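Local structure of sporulation and cell division protein SsgA (Streptomyces sp. Ag82_O1-9, 6SLC) at residues L47-A52 against K129-A134; F73-L78 against G138-H143. The protein probably helps control sporulation-specific cell division, as a member of the SsgA-like family that includes the FtsZ-recruiting SsgB. All coordinates share one frame; numbering follows the deposited sequence.

Contact 1. Residues L47-A52 against K129-A134; sequences LRYDTA and KRTDAA
Thr131, on helix 121-134, lies over one face of the Tyr49 ring, at the end of strand 40-50. Its CB sits 3.8 Å from the ring centroid and 21° off the normal, a CH-pi contact displaced toward the CG-CD2 side of the ring. The methyl reaches further back along the tyrosine: Thr131 CG2 is 3.4 Å from Tyr49 CB and 3.6 Å from Tyr49 CG. Tyr49 turns its CG away from the backbone N (chi1 -179°), which sends the ring out from the strand against the last turn of the helix. One helical turn after Thr131, Ala134 CB meets Thr51 CG2 at 4.2 Å, a looser methyl-to-methyl touch.

Further out, Phe127 of the same helix and Val135 just past it also pack on Tyr49. The polar ends look elsewhere: Tyr49 OH bonds to Pro54 O, Thr51 OG1 to the backbone N of Thr23, and Thr131 OG1 to Leu128 O. Thr131 OG1 also bonds to Arg75 NH1, whose guanidinium lies beside the hydroxyl end of the Tyr49 ring.

With its hydroxyls engaged outside both segments, the central pair meets closest carbon to carbon, a small van der Waals and CH-pi contact between the ends of strand 40-50 and helix 121-134.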
loop_
_atom_site.group_PDB
_atom_site.type_symbol
_atom_site.label_atom_id
_atom_site.label_comp_id
_atom_site.label_asym_id
_atom_site.label_seq_id
_atom_site.Cartn_x
_atom_site.Cartn_y
_atom_site.Cartn_z
ATOM N N LEU A 47 -5.804 0.545 -12.198
ATOM C CA LEU A 47 -5.000 -0.527 -12.817
ATOM C C LEU A 47 -3.545 -0.210 -12.498
ATOM O O LEU A 47 -3.175 0.976 -12.489
ATOM C CB LEU A 47 -5.259 -0.563 -14.323
ATOM C CG LEU A 47 -6.685 -0.887 -14.755
ATOM C CD1 LEU A 47 -6.721 -1.070 -16.274
ATOM C CD2 LEU A 47 -7.248 -2.127 -14.068
ATOM N N ARG A 48 -2.771 -1.235 -12.197
ATOM C CA ARG A 48 -1.336 -1.109 -11.851
ATOM C C ARG A 48 -0.594 -2.230 -12.602
ATOM O O ARG A 48 -1.092 -3.375 -12.638
ATOM C CB ARG A 48 -1.302 -1.135 -10.321
ATOM C CG ARG A 48 0.034 -1.320 -9.625
ATOM C CD ARG A 48 -0.217 -2.093 -8.325
ATOM N NE ARG A 48 1.058 -2.297 -7.680
ATOM C CZ ARG A 48 1.691 -1.388 -6.959
ATOM N NH1 ARG A 48 1.137 -0.203 -6.753
ATOM N NH2 ARG A 48 2.869 -1.675 -6.425
ATOM N N TYR A 49 0.487 -1.880 -13.280
ATOM C CA TYR A 49 1.434 -2.836 -13.889
ATOM C C TYR A 49 2.785 -2.709 -13.183
ATOM O O TYR A 49 3.301 -1.589 -13.115
ATOM C CB TYR A 49 1.552 -2.570 -15.383
ATOM C CG TYR A 49 2.478 -3.528 -16.074
ATOM C CD1 TYR A 49 2.084 -4.836 -16.318
ATOM C CD2 TYR A 49 3.748 -3.134 -16.478
ATOM C CE1 TYR A 49 2.921 -5.732 -16.957
ATOM C CE2 TYR A 49 4.603 -4.021 -17.111
ATOM C CZ TYR A 49 4.183 -5.323 -17.347
ATOM O OH TYR A 49 5.001 -6.200 -17.973
ATOM N N ASP A 50 3.312 -3.826 -12.678
ATOM C CA ASP A 50 4.611 -3.914 -11.972
ATOM C C ASP A 50 5.584 -4.724 -12.834
ATOM O O ASP A 50 5.289 -5.867 -13.126
ATOM C CB ASP A 50 4.414 -4.497 -10.575
ATOM C CG ASP A 50 3.554 -3.610 -9.688
ATOM O OD1 ASP A 50 2.357 -3.796 -9.711
ATOM O OD2 ASP A 50 4.079 -2.709 -9.028
ATOM N N THR A 51 6.713 -4.144 -13.220
ATOM C CA THR A 51 7.727 -4.811 -14.075
ATOM C C THR A 51 8.314 -6.024 -13.347
ATOM O O THR A 51 8.783 -6.937 -14.042
ATOM C CB THR A 51 8.810 -3.830 -14.520
ATOM O OG1 THR A 51 9.504 -3.426 -13.347
ATOM C CG2 THR A 51 8.244 -2.630 -15.243
ATOM N N ALA A 52 8.265 -6.059 -12.012
ATOM C CA ALA A 52 8.679 -7.226 -11.197
ATOM C C ALA A 52 7.634 -8.353 -11.275
ATOM O O ALA A 52 7.961 -9.480 -10.867
ATOM C CB ALA A 52 8.912 -6.819 -9.766
ATOM N N LYS A 129 -0.564 0.137 -23.629
ATOM C CA LYS A 129 0.552 0.659 -24.472
ATOM C C LYS A 129 1.647 1.235 -23.577
ATOM O O LYS A 129 2.828 1.041 -23.893
ATOM C CB LYS A 129 0.074 1.673 -25.507
ATOM C CG LYS A 129 -0.621 1.050 -26.720
ATOM C CD LYS A 129 -1.002 2.055 -27.794
ATOM C CE LYS A 129 -1.608 1.429 -29.037
ATOM N NZ LYS A 129 -2.220 2.450 -29.927
ATOM N N ARG A 130 1.279 1.854 -22.461
ATOM C CA ARG A 130 2.272 2.366 -21.484
ATOM C C ARG A 130 2.981 1.179 -20.820
ATOM O O ARG A 130 4.214 1.237 -20.669
ATOM C CB ARG A 130 1.594 3.344 -20.520
ATOM C CG ARG A 130 1.202 4.650 -21.201
ATOM C CD ARG A 130 0.305 5.524 -20.359
ATOM N NE ARG A 130 0.984 5.721 -19.090
ATOM C CZ ARG A 130 0.431 5.567 -17.892
ATOM N NH1 ARG A 130 -0.866 5.294 -17.778
ATOM N NH2 ARG A 130 1.195 5.707 -16.822
ATOM N N THR A 131 2.263 0.101 -20.493
ATOM C CA THR A 131 2.904 -1.116 -19.917
ATOM C C THR A 131 3.837 -1.735 -20.957
ATOM O O THR A 131 4.901 -2.217 -20.572
ATOM C CB THR A 131 1.901 -2.142 -19.382
ATOM O OG1 THR A 131 1.345 -2.878 -20.470
ATOM C CG2 THR A 131 0.817 -1.496 -18.544
ATOM N N ASP A 132 3.467 -1.690 -22.231
ATOM C CA ASP A 132 4.286 -2.259 -23.337
ATOM C C ASP A 132 5.574 -1.453 -23.523
ATOM O O ASP A 132 6.592 -2.065 -23.877
ATOM C CB ASP A 132 3.520 -2.275 -24.657
ATOM C CG ASP A 132 2.311 -3.189 -24.640
ATOM O OD1 ASP A 132 2.196 -4.012 -23.686
ATOM O OD2 ASP A 132 1.493 -3.084 -25.574
ATOM N N ALA A 133 5.540 -0.140 -23.288
ATOM C CA ALA A 133 6.752 0.700 -23.361
ATOM C C ALA A 133 7.711 0.317 -22.220
ATOM O O ALA A 133 8.920 0.337 -22.434
ATOM C CB ALA A 133 6.376 2.155 -23.333
ATOM N N ALA A 134 7.194 -0.052 -21.053
ATOM C CA ALA A 134 7.999 -0.498 -19.889
ATOM C C ALA A 134 8.543 -1.912 -20.126
ATOM O O ALA A 134 9.735 -2.132 -19.884
ATOM C CB ALA A 134 7.161 -0.457 -18.633
#

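Contact 2. Residues F73-L78 against G138-H143; sequences FARDLL and GTEHRH
Arg75 and Glu140 meet in a salt bridge made by a single N-O pair, Arg75 NH2 to Glu140 OE2 at 3.1 Å. The bond is fairly straight, with an N-H...O angle of 160°, and the oxygen lies close to the guanidinium plane. On the acid's side the approach is from above the carboxylate plane, and the two flat groups stand 81° apart, so this is not the side-by-side two-bond pairing of arginine with a carboxylate. Water 1 supplies a second link: it accepts from Arg75 NE at 3.1 Å and donates to Glu140 OE2 at 2.7 Å, so OE2 takes two bonds. The other oxygen turns back to its own loop, where Gly138 N donates to Glu140 OE1 at 2.8 Å. A bend in the glutamate chain (chi2 85°) folds the carboxylate back toward that amide.

The end of helix 121-134 and the residue after it take the remaining bonds of the guanidinium: NH2 also donates to Val135 O, while NH1 bonds to Thr131 OG1 and has a weak, long ion pair with Asp132.

Each nitrogen of this buried arginine therefore has an acceptor, and both carboxylate oxygens have donors. Such a network probably keeps both groups charged and fixes the loop after helix 121-134 beside the start of helix 75-81.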
loop_
_atom_site.group_PDB
_atom_site.type_symbol
_atom_site.label_atom_id
_atom_site.label_comp_id
_atom_site.label_asym_id
_atom_site.label_seq_id
_atom_site.Cartn_x
_atom_site.Cartn_y
_atom_site.Cartn_z
ATOM N N PHE A 73 -5.245 -9.967 -13.303
ATOM C CA PHE A 73 -5.441 -10.444 -14.689
ATOM C C PHE A 73 -4.084 -10.717 -15.321
ATOM O O PHE A 73 -3.098 -10.049 -14.953
ATOM C CB PHE A 73 -6.161 -9.402 -15.534
ATOM C CG PHE A 73 -7.512 -9.003 -15.018
ATOM C CD1 PHE A 73 -8.600 -9.827 -15.220
ATOM C CD2 PHE A 73 -7.705 -7.795 -14.364
ATOM C CE1 PHE A 73 -9.861 -9.449 -14.777
ATOM C CE2 PHE A 73 -8.957 -7.435 -13.896
ATOM C CZ PHE A 73 -10.032 -8.268 -14.086
ATOM N N ALA A 74 -4.041 -11.669 -16.254
ATOM C CA ALA A 74 -2.951 -11.794 -17.242
ATOM C C ALA A 74 -2.991 -10.552 -18.133
ATOM O O ALA A 74 -4.075 -10.241 -18.682
ATOM C CB ALA A 74 -3.097 -13.055 -18.047
ATOM N N ARG A 75 -1.879 -9.834 -18.246
ATOM C CA ARG A 75 -1.818 -8.681 -19.172
ATOM C C ARG A 75 -2.286 -9.150 -20.558
ATOM O O ARG A 75 -3.082 -8.416 -21.187
ATOM C CB ARG A 75 -0.415 -8.062 -19.206
ATOM C CG ARG A 75 -0.330 -6.914 -20.197
ATOM C CD ARG A 75 0.920 -6.100 -20.109
ATOM N NE ARG A 75 2.089 -6.820 -20.606
ATOM C CZ ARG A 75 3.250 -6.240 -20.896
ATOM N NH1 ARG A 75 3.396 -4.924 -20.785
ATOM N NH2 ARG A 75 4.258 -6.980 -21.317
ATOM N N ASP A 76 -1.845 -10.330 -21.008
ATOM C CA ASP A 76 -2.091 -10.841 -22.398
ATOM C C ASP A 76 -3.589 -11.096 -22.618
ATOM O O ASP A 76 -4.040 -10.957 -23.755
ATOM C CB ASP A 76 -1.244 -12.077 -22.707
ATOM C CG ASP A 76 -1.556 -13.295 -21.847
ATOM O OD1 ASP A 76 -2.487 -14.026 -22.226
ATOM O OD2 ASP A 76 -0.864 -13.491 -20.793
ATOM N N LEU A 77 -4.337 -11.409 -21.564
ATOM C CA LEU A 77 -5.805 -11.626 -21.637
ATOM C C LEU A 77 -6.523 -10.296 -21.884
ATOM O O LEU A 77 -7.437 -10.271 -22.712
ATOM C CB LEU A 77 -6.289 -12.279 -20.340
ATOM C CG LEU A 77 -7.799 -12.504 -20.272
ATOM C CD1 LEU A 77 -8.162 -13.908 -20.710
ATOM C CD2 LEU A 77 -8.326 -12.235 -18.880
ATOM N N LEU A 78 -6.140 -9.228 -21.181
ATOM C CA LEU A 78 -6.729 -7.880 -21.393
ATOM C C LEU A 78 -6.350 -7.372 -22.782
ATOM O O LEU A 78 -7.226 -6.814 -23.468
ATOM C CB LEU A 78 -6.226 -6.920 -20.310
ATOM C CG LEU A 78 -6.737 -7.218 -18.905
ATOM C CD1 LEU A 78 -6.152 -6.235 -17.909
ATOM C CD2 LEU A 78 -8.256 -7.205 -18.883
ATOM N N GLY A 138 6.485 -10.239 -25.053
ATOM C CA GLY A 138 7.520 -11.126 -25.598
ATOM C C GLY A 138 8.813 -11.041 -24.821
ATOM O O GLY A 138 9.648 -11.952 -25.010
ATOM N N THR A 139 8.994 -10.012 -23.987
ATOM C CA THR A 139 10.228 -9.806 -23.181
ATOM C C THR A 139 9.962 -10.049 -21.693
ATOM O O THR A 139 10.917 -9.883 -20.900
ATOM C CB THR A 139 10.805 -8.399 -23.404
ATOM O OG1 THR A 139 9.935 -7.439 -22.810
ATOM C CG2 THR A 139 11.000 -8.064 -24.872
ATOM N N GLU A 140 8.744 -10.438 -21.306
ATOM C CA GLU A 140 8.402 -10.631 -19.867
ATOM C C GLU A 140 9.436 -11.558 -19.212
ATOM O O GLU A 140 9.759 -11.338 -18.025
ATOM C CB GLU A 140 6.991 -11.192 -19.654
ATOM C CG GLU A 140 5.873 -10.296 -20.184
ATOM C CD GLU A 140 5.543 -10.465 -21.669
ATOM O OE1 GLU A 140 6.362 -11.056 -22.421
ATOM O OE2 GLU A 140 4.471 -10.001 -22.080
ATOM N N HIS A 141 9.928 -12.560 -19.945
ATOM C CA HIS A 141 10.779 -13.665 -19.416
ATOM C C HIS A 141 12.142 -13.120 -18.992
ATOM O O HIS A 141 12.754 -13.722 -18.121
ATOM C CB HIS A 141 10.920 -14.816 -20.430
ATOM C CG HIS A 141 11.547 -14.396 -21.719
ATOM N ND1 HIS A 141 10.781 -13.926 -22.762
ATOM C CD2 HIS A 141 12.846 -14.303 -22.109
ATOM C CE1 HIS A 141 11.576 -13.592 -23.761
ATOM N NE2 HIS A 141 12.851 -13.809 -23.381
ATOM N N ARG A 142 12.599 -12.025 -19.589
ATOM C CA ARG A 142 13.898 -11.385 -19.256
ATOM C C ARG A 142 13.910 -11.002 -17.764
ATOM O O ARG A 142 15.005 -11.035 -17.169
ATOM C CB ARG A 142 14.139 -10.156 -20.144
ATOM C CG ARG A 142 14.168 -10.414 -21.647
ATOM C CD ARG A 142 14.614 -9.167 -22.387
ATOM N NE ARG A 142 14.425 -9.220 -23.836
ATOM C CZ ARG A 142 14.817 -8.275 -24.697
ATOM N NH1 ARG A 142 15.447 -7.192 -24.275
ATOM N NH2 ARG A 142 14.603 -8.422 -25.995
ATOM N N HIS A 143 12.745 -10.686 -17.181
ATOM C CA HIS A 143 12.549 -10.293 -15.758
ATOM C C HIS A 143 12.349 -11.534 -14.881
ATOM O O HIS A 143 12.701 -11.445 -13.695
ATOM C CB HIS A 143 11.364 -9.325 -15.611
ATOM C CG HIS A 143 11.409 -8.157 -16.542
ATOM N ND1 HIS A 143 11.847 -6.904 -16.158
ATOM C CD2 HIS A 143 11.078 -8.060 -17.847
ATOM C CE1 HIS A 143 11.778 -6.083 -17.193
ATOM N NE2 HIS A 143 11.326 -6.774 -18.245
HETATM O O HOH W 1 1.823 -9.765 -21.399
#

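In the fold
From the N terminus, strand 40-50 supplies the first half of contact 1, and strand 67-74 then runs into helix 75-81 with the first half of contact 2. The chain continues through three more strands into helix 121-134, whose last turns close contact 1 across 76 intervening residues; the loop beyond it closes contact 2 across 59. The two closures cross rather than nest, and their centres lie about 9 Å apart. Arg75, from contact 2, joins them through Thr131, more weakly through Asp132, and by packing against Tyr49 OH. Together they hold the end of helix 121-134 against strand 40-50 and the loop after it against the start of helix 75-81, which follows strand 67-74.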